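Local coordinates for protein aromatic-amino-acid transaminase TyrB (Burkholderia cenocepacia K56-2Valvano, PDB 4WD2) that probably catalyses the pyridoxal-phosphate-dependent transfer of amino groups between aromatic amino acids and 2-oxo acids, at residues 89-92 / 93-97. Numbering follows the deposited sequence.
Sequences LVFG and ADHPA
Phe91 and His95 meet as a T-shaped aromatic pair, the phenyl edge directed at one face of the imidazole with Phe91 CD2 over that face, the planes 81° apart and the centroids separated by 5.8 Å. Closest of all the side-chain approaches between them is that of the two methylenes, Phe91 CB lying 3.9 Å from His95 CB. The imidazole also lies against the end of the helix: His95 CD2 is 3.2 Å from Phe91 O, a short approach of a polarised ring carbon to a carbonyl oxygen. With CG anti to the backbone N (chi1 -161°), the histidine ring is placed where its ND1 can accept from the backbone of the helix that follows. His95 occupies the N-cap position of helix 96-99, and its ND1 accepts the capping bond from Ala97 N, 3.0 Å away and almost in the ring plane. Its other nitrogen, NE2, is hydrogen-bonded to Arg237 O, so the buried imidazole has both nitrogens satisfied and its rotation fixed. Helix 80-91 is joined to the short helix 96-99 by a type I beta turn from Gly92 to His95, and the chain then leads to edge strand 103-108 of the large mixed sheet, which belongs to the PLP-binding large domain of a fold type I aminotransferase, consistent with the class I and II family. Gly92 suits the exit because its positive phi (91°) would press a beta carbon against the preceding carbonyl oxygen. The turn is closed by His95 N donating to Gly92 O over 3.1 Å. Asp94, a polar residue on the exposed side, joins in through a water whose oxygen lies 2.7 Å from Phe91 O and 3.0 Å from Asp94 OD1 and donates to both. Phe91 suits its buried place because its apolar ring packs on Val236 of helix 234-241 and on Ile103, Ser267 and Val269 of the sheet.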
loop_
_atom_site.group_PDB
_atom_site.type_symbol
_atom_site.label_atom_id
_atom_site.label_comp_id
_atom_site.label_asym_id
_atom_site.label_seq_id
_atom_site.Cartn_x
_atom_site.Cartn_y
_atom_site.Cartn_z
ATOM N N LEU A 89 21.237 4.387 -5.391
ATOM C CA LEU A 89 21.224 5.586 -4.560
ATOM C C LEU A 89 21.589 5.274 -3.116
ATOM O O LEU A 89 22.364 5.995 -2.493
ATOM C CB LEU A 89 19.848 6.253 -4.608
ATOM C CG LEU A 89 19.613 7.381 -3.605
ATOM C CD1 LEU A 89 20.492 8.590 -3.910
ATOM C CD2 LEU A 89 18.144 7.775 -3.615
ATOM N N VAL A 90 21.020 4.197 -2.584
ATOM C CA VAL A 90 21.215 3.847 -1.182
ATOM C C VAL A 90 22.609 3.294 -0.882
ATOM O O VAL A 90 23.238 3.700 0.094
ATOM C CB VAL A 90 20.166 2.823 -0.716
ATOM C CG1 VAL A 90 20.495 2.308 0.689
ATOM C CG2 VAL A 90 18.782 3.446 -0.735
ATOM N N PHE A 91 23.094 2.373 -1.710
ATOM C CA PHE A 91 24.354 1.688 -1.416
ATOM C C PHE A 91 25.546 2.290 -2.153
ATOM O O PHE A 91 26.699 1.996 -1.825
ATOM C CB PHE A 91 24.245 0.196 -1.756
ATOM C CG PHE A 91 23.242 -0.547 -0.914
ATOM C CD1 PHE A 91 21.914 -0.634 -1.306
ATOM C CD2 PHE A 91 23.629 -1.163 0.266
ATOM C CE1 PHE A 91 20.988 -1.308 -0.532
ATOM C CE2 PHE A 91 22.702 -1.848 1.043
ATOM C CZ PHE A 91 21.382 -1.914 0.645
ATOM N N GLY A 92 25.265 3.129 -3.143
ATOM C CA GLY A 92 26.298 3.627 -4.026
ATOM C C GLY A 92 26.405 2.695 -5.213
ATOM O O GLY A 92 26.377 1.468 -5.055
ATOM N N ALA A 93 26.519 3.278 -6.404
ATOM C CA ALA A 93 26.625 2.526 -7.649
ATOM C C ALA A 93 27.722 1.469 -7.614
ATOM O O ALA A 93 27.549 0.373 -8.156
ATOM C CB ALA A 93 26.868 3.485 -8.822
ATOM N N ASP A 94 28.847 1.794 -6.983
ATOM C CA ASP A 94 30.014 0.916 -7.013
ATOM C C ASP A 94 30.075 -0.071 -5.844
ATOM O O ASP A 94 31.113 -0.704 -5.614
ATOM C CB ASP A 94 31.298 1.755 -7.036
ATOM C CG ASP A 94 31.537 2.519 -5.733
ATOM O OD1 ASP A 94 30.603 2.633 -4.909
ATOM O OD2 ASP A 94 32.670 3.013 -5.534
ATOM N N HIS A 95 28.982 -0.201 -5.096
ATOM C CA HIS A 95 29.029 -1.029 -3.898
ATOM C C HIS A 95 29.244 -2.491 -4.275
ATOM O O HIS A 95 28.585 -2.995 -5.179
ATOM C CB HIS A 95 27.762 -0.877 -3.066
ATOM C CG HIS A 95 27.936 -1.321 -1.652
ATOM N ND1 HIS A 95 28.116 -2.648 -1.305
ATOM C CD2 HIS A 95 27.990 -0.621 -0.496
ATOM C CE1 HIS A 95 28.262 -2.740 0.002
ATOM N NE2 HIS A 95 28.185 -1.524 0.519
ATOM N N PRO A 96 30.191 -3.167 -3.604
ATOM C CA PRO A 96 30.502 -4.561 -3.947
ATOM C C PRO A 96 29.321 -5.518 -3.741
ATOM O O PRO A 96 29.190 -6.485 -4.478
ATOM C CB PRO A 96 31.660 -4.909 -2.998
ATOM C CG PRO A 96 31.582 -3.891 -1.897
ATOM C CD PRO A 96 31.099 -2.643 -2.572
ATOM N N ALA A 97 28.474 -5.251 -2.755
ATOM C CA ALA A 97 27.310 -6.095 -2.516
ATOM C C ALA A 97 26.309 -5.954 -3.654
ATOM O O ALA A 97 25.574 -6.894 -3.970
ATOM C CB ALA A 97 26.657 -5.749 -1.190
HETATM O O HOH W 1 29.379 2.172 -2.240
#